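Local coordinates for protein HTH-type transcriptional regulator KdgR (PDB 1YSP) that represses, as the full-length protein, genes for 2-keto-3-deoxygluconate transport and breakdown and the Entner-Doudoroff aldolase gene; this piece is its C-terminal IclR-type domain, at residues G112-N115 / E116-E120; F149-E152 / R153-Y157. All coordinates share one frame; numbering follows the deposited sequence.

Contact 1 (G112-N115 / E116-E120); sequences GEDN and EEQEE
The carboxylates of Asp114 and Glu117 each accept a backbone amide from across the turn that follows strand 112-115, those of Glu117 and Asn115. The amide of Glu117 donates to OD1 of Asp114 at 2.7 Å (N to OD1), meeting the oxygen almost along its C-O bond. In return, Asn115 N reaches OE2 of Glu117 at 2.8 Å, a straight bond of 168° at hydrogen that arrives from above the carboxylate plane. Aspartate suits position 114 because its short side chain, with CG anti to the backbone N (chi1 161°), carries OD1 forward to the amides of the turn; Gln118 N adds a weak bond to OD1 at 3.4 Å. The other oxygen accepts from a water, OD2 to water 2.7 Å, which in turn accepts from Glu119 N, so the carboxylate gathers turn amides directly and through solvent. Glutamate at 117 needs its extra length: the chain runs back extended beside the strand, sliding past Asp114 in the opposite direction with the two carboxylates nearly perpendicular (81°). OD1 of Asp114 and OE2 of Glu117 remain 4.3 Å apart, and the like charges are probably eased by Lys65, which forms a salt bridge with OE1 of Glu117 and also bonds Glu113 O. With an alanine in place of Glu117, Asn115 N is likely to lose its acceptor and Lys65 its carboxylate mate. Packing is modest: CB of Glu117 rests against Asp114 OD1, and its CG lies 3.7 Å from Asn115 O. The turn, its amides gathered by the Asp114 side chain, begins the connection from edge strand 112-115 to its antiparallel neighbour 123-130 in the GAF-like IclR effector domain.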
loop_
_atom_site.group_PDB
_atom_site.type_symbol
_atom_site.label_atom_id
_atom_site.label_comp_id
_atom_site.label_asym_id
_atom_site.label_seq_id
_atom_site.Cartn_x
_atom_site.Cartn_y
_atom_site.Cartn_z
ATOM N N GLY A 112 -1.845 4.513 3.753
ATOM C CA GLY A 112 -0.667 4.020 4.494
ATOM C C GLY A 112 0.547 4.556 3.787
ATOM O O GLY A 112 0.487 4.949 2.609
ATOM N N GLU A 113 1.666 4.614 4.503
ATOM C CA GLU A 113 2.875 5.139 3.884
ATOM C C GLU A 113 4.062 4.290 4.222
ATOM O O GLU A 113 4.050 3.537 5.233
ATOM C CB GLU A 113 3.180 6.557 4.370
ATOM C CG GLU A 113 2.360 7.698 3.850
ATOM C CD GLU A 113 2.887 9.046 4.433
ATOM O OE1 GLU A 113 2.359 9.534 5.478
ATOM O OE2 GLU A 113 3.839 9.603 3.848
ATOM N N ASP A 114 5.100 4.410 3.397
ATOM C CA ASP A 114 6.422 3.909 3.680
ATOM C C ASP A 114 7.287 5.146 3.533
ATOM O O ASP A 114 7.552 5.565 2.417
ATOM C CB ASP A 114 6.838 2.852 2.641
ATOM C CG ASP A 114 8.369 2.617 2.594
ATOM O OD1 ASP A 114 9.125 3.029 3.520
ATOM O OD2 ASP A 114 8.838 2.017 1.638
ATOM N N ASN A 115 7.664 5.747 4.650
ATOM C CA ASN A 115 8.494 6.937 4.654
ATOM C C ASN A 115 9.950 6.558 4.970
ATOM O O ASN A 115 10.386 6.563 6.136
ATOM C CB ASN A 115 7.917 7.955 5.628
ATOM C CG ASN A 115 8.677 9.272 5.632
ATOM O OD1 ASN A 115 9.510 9.505 4.763
ATOM N ND2 ASN A 115 8.416 10.112 6.630
ATOM N N GLU A 116 10.666 6.169 3.931
ATOM C CA GLU A 116 12.040 5.631 4.045
ATOM C C GLU A 116 12.184 4.564 5.138
ATOM O O GLU A 116 13.148 4.568 5.936
ATOM C CB GLU A 116 13.043 6.783 4.281
ATOM C CG GLU A 116 13.008 7.845 3.196
ATOM C CD GLU A 116 14.017 8.992 3.505
ATOM O OE1 GLU A 116 13.677 9.913 4.279
ATOM O OE2 GLU A 116 15.114 8.924 2.947
ATOM N N GLU A 117 11.184 3.682 5.195
ATOM C CA GLU A 117 11.193 2.545 6.102
ATOM C C GLU A 117 11.848 1.303 5.501
ATOM O O GLU A 117 12.362 0.477 6.232
ATOM C CB GLU A 117 9.751 2.261 6.566
ATOM C CG GLU A 117 9.196 3.362 7.463
ATOM C CD GLU A 117 7.697 3.384 7.492
ATOM O OE1 GLU A 117 7.112 2.341 7.834
ATOM O OE2 GLU A 117 7.106 4.399 7.085
ATOM N N GLN A 118 11.831 1.160 4.171
ATOM C CA GLN A 118 12.546 0.058 3.503
ATOM C C GLN A 118 13.933 0.451 3.013
ATOM O O GLN A 118 14.885 -0.329 3.125
ATOM C CB GLN A 118 11.770 -0.446 2.282
ATOM C CG GLN A 118 10.553 -1.231 2.556
ATOM C CD GLN A 118 10.069 -1.926 1.287
ATOM O OE1 GLN A 118 10.207 -3.133 1.148
ATOM N NE2 GLN A 118 9.516 -1.156 0.355
ATOM N N GLU A 119 14.034 1.655 2.469
ATOM C CA GLU A 119 15.238 2.098 1.792
ATOM C C GLU A 119 15.352 3.597 1.954
ATOM O O GLU A 119 14.375 4.337 1.751
ATOM C CB GLU A 119 15.138 1.728 0.309
ATOM C CG GLU A 119 16.463 1.637 -0.411
ATOM C CD GLU A 119 16.326 0.937 -1.749
ATOM O OE1 GLU A 119 17.072 1.300 -2.684
ATOM O OE2 GLU A 119 15.459 0.040 -1.865
ATOM N N GLU A 120 16.525 4.064 2.355
ATOM C CA GLU A 120 16.750 5.514 2.380
ATOM C C GLU A 120 16.436 6.098 0.994
ATOM O O GLU A 120 16.703 5.477 -0.038
ATOM C CB GLU A 120 18.187 5.865 2.817
ATOM C CG GLU A 120 18.504 5.449 4.245
ATOM C CD GLU A 120 18.916 3.980 4.391
ATOM O OE1 GLU A 120 18.753 3.176 3.426
ATOM O OE2 GLU A 120 19.429 3.634 5.495
HETATM O O HOH W 1 11.394 2.961 1.760
#

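Contact 2 (F149-E152 / R153-Y157)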
loop_
_atom_site.group_PDB
_atom_site.type_symbol
_atom_site.label_atom_id
_atom_site.label_comp_id
_atom_site.label_asym_id
_atom_site.label_seq_id
_atom_site.Cartn_x
_atom_site.Cartn_y
_atom_site.Cartn_z
ATOM N N PHE A 149 9.256 17.214 -0.763
ATOM C CA PHE A 149 8.057 16.893 -0.004
ATOM C C PHE A 149 7.145 18.092 0.158
ATOM O O PHE A 149 7.561 19.196 0.547
ATOM C CB PHE A 149 8.358 16.246 1.354
ATOM C CG PHE A 149 7.132 15.685 2.029
ATOM C CD1 PHE A 149 6.599 14.468 1.617
ATOM C CD2 PHE A 149 6.490 16.393 3.044
ATOM C CE1 PHE A 149 5.450 13.954 2.210
ATOM C CE2 PHE A 149 5.337 15.887 3.646
ATOM C CZ PHE A 149 4.820 14.659 3.229
ATOM N N SER A 150 5.877 17.841 -0.133
ATOM C CA SER A 150 4.871 18.852 -0.151
ATOM C C SER A 150 3.710 18.119 0.498
ATOM O O SER A 150 3.411 16.973 0.114
ATOM C CB SER A 150 4.572 19.170 -1.624
ATOM O OG SER A 150 3.412 19.937 -1.762
ATOM N N GLU A 151 3.089 18.730 1.500
ATOM C CA GLU A 151 1.849 18.168 2.005
ATOM C C GLU A 151 0.855 18.211 0.856
ATOM O O GLU A 151 0.002 17.342 0.737
ATOM C CB GLU A 151 1.309 18.950 3.208
ATOM C CG GLU A 151 0.122 18.275 3.917
ATOM C CD GLU A 151 0.399 16.826 4.361
ATOM O OE1 GLU A 151 1.531 16.514 4.822
ATOM O OE2 GLU A 151 -0.535 15.999 4.244
ATOM N N GLU A 152 0.987 19.240 0.011
ATOM C CA GLU A 152 0.125 19.394 -1.150
ATOM C C GLU A 152 0.304 18.256 -2.144
ATOM O O GLU A 152 -0.702 17.739 -2.652
ATOM C CB GLU A 152 0.317 20.752 -1.838
ATOM C CG GLU A 152 -0.366 21.868 -1.114
ATOM C CD GLU A 152 0.543 22.518 -0.078
ATOM O OE1 GLU A 152 1.727 22.107 0.039
ATOM O OE2 GLU A 152 0.064 23.447 0.621
ATOM N N ARG A 153 1.544 17.859 -2.424
ATOM C CA ARG A 153 1.739 16.720 -3.336
ATOM C C ARG A 153 1.136 15.442 -2.711
ATOM O O ARG A 153 0.401 14.702 -3.372
ATOM C CB ARG A 153 3.206 16.478 -3.694
ATOM C CG ARG A 153 3.407 15.375 -4.742
ATOM C CD ARG A 153 4.865 15.128 -5.088
ATOM N NE ARG A 153 5.479 16.337 -5.642
ATOM C CZ ARG A 153 5.556 16.623 -6.938
ATOM N NH1 ARG A 153 5.059 15.792 -7.868
ATOM N NH2 ARG A 153 6.120 17.770 -7.309
ATOM N N LEU A 154 1.438 15.221 -1.425
ATOM C CA LEU A 154 0.871 14.049 -0.719
ATOM C C LEU A 154 -0.667 14.000 -0.819
ATOM O O LEU A 154 -1.239 12.977 -1.209
ATOM C CB LEU A 154 1.314 14.083 0.740
ATOM C CG LEU A 154 0.604 13.080 1.654
ATOM C CD1 LEU A 154 0.982 11.708 1.201
ATOM C CD2 LEU A 154 1.037 13.318 3.084
ATOM N N GLN A 155 -1.336 15.101 -0.480
ATOM C CA GLN A 155 -2.790 15.129 -0.515
ATOM C C GLN A 155 -3.364 14.932 -1.943
ATOM O O GLN A 155 -4.371 14.226 -2.117
ATOM C CB GLN A 155 -3.348 16.377 0.219
ATOM C CG GLN A 155 -3.131 16.360 1.784
ATOM C CD GLN A 155 -3.828 15.186 2.515
ATOM O OE1 GLN A 155 -5.019 14.914 2.289
ATOM N NE2 GLN A 155 -3.083 14.488 3.401
ATOM N N GLU A 156 -2.724 15.525 -2.950
ATOM C CA GLU A 156 -3.147 15.322 -4.354
ATOM C C GLU A 156 -2.954 13.842 -4.760
ATOM O O GLU A 156 -3.841 13.213 -5.352
ATOM C CB GLU A 156 -2.347 16.247 -5.271
ATOM C CG GLU A 156 -2.534 15.978 -6.782
ATOM C CD GLU A 156 -2.310 17.215 -7.668
ATOM O OE1 GLU A 156 -2.651 18.347 -7.250
ATOM O OE2 GLU A 156 -1.781 17.042 -8.785
ATOM N N TYR A 157 -1.827 13.254 -4.342
ATOM C CA TYR A 157 -1.531 11.834 -4.647
ATOM C C TYR A 157 -2.547 10.933 -3.970
ATOM O O TYR A 157 -3.012 9.976 -4.582
ATOM C CB TYR A 157 -0.098 11.441 -4.231
ATOM C CG TYR A 157 0.972 11.823 -5.215
ATOM C CD1 TYR A 157 0.726 12.741 -6.261
ATOM C CD2 TYR A 157 2.253 11.317 -5.089
ATOM C CE1 TYR A 157 1.711 13.110 -7.112
ATOM C CE2 TYR A 157 3.254 11.684 -5.971
ATOM C CZ TYR A 157 2.972 12.590 -6.974
ATOM O OH TYR A 157 3.965 12.934 -7.840
#
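Ser150 caps the N-terminus of helix 151-172, the last helix of the domain, by accepting the amide of Arg153 on its hydroxyl. The capping bond, Arg153 N to Ser150 OG, is 2.9 Å long; serine suits the N-cap because its short side chain, with OG anti to the backbone N (chi1 167°), folds back over a first-turn amide that no earlier helical carbonyl could serve. The hydroxyl also donates a weak bond to OE1 of Glu152.

Backbone bonds begin the helix proper: Leu154 N to Ser150 O at 3.1 Å, then Gln155 N to Glu151 O and Glu156 N to Glu152 O. Acidic residues at 151 and 152 fit this end, where their negative charge would probably interact favourably with the helix dipole.

One polar side-chain pair reinforces the first turn. The chain of Glu151 bends at chi2 (55°), bringing OE2 to Gln155 NE2 at 3.1 Å; carboxylate and amide planes lie 26° apart.

The apolar contact centres on Leu154, whose CD2 meets Phe149 CZ at 4.0 Å in one of the two conformers of that ring and also lies against the Glu151 carboxylate, the two chains side by side and pointing the same way. Leucine is right here because this side of the helix is buried on Ile125 of strand 123-130.

Arg153 and Tyr157 lie one turn apart. The tyrosine OH has a second partner in Glu22; CG of the arginine sits 3.6 Å above one face of the ring, toward its rim, and NH1 donates to the tyrosine OH at 3.1 Å with that oxygen in the guanidinium plane.

Overall arrangement
Contacts 1 and 2 follow one another along the chain, with centres 16 Å apart and nearest atoms about 4 Å apart, yet they do not touch. What connects them is strand 123-130: edge strand 112-115 pairs with it through backbone bonds of Gly112 with Ala126 and Asp114 with Cys124, while helix 151-172 packs on it through Ile125. Arg123 belongs to both neighbourhoods, bridging to Glu113 and touching Phe149. Contact 1 is partly buried, its centre about 11 Å from that of the chain; contact 2, at about 16 Å, is a surface contact. One shapes a turn at the end of the sheet's outermost strand 112-115, the other starts the terminal helix.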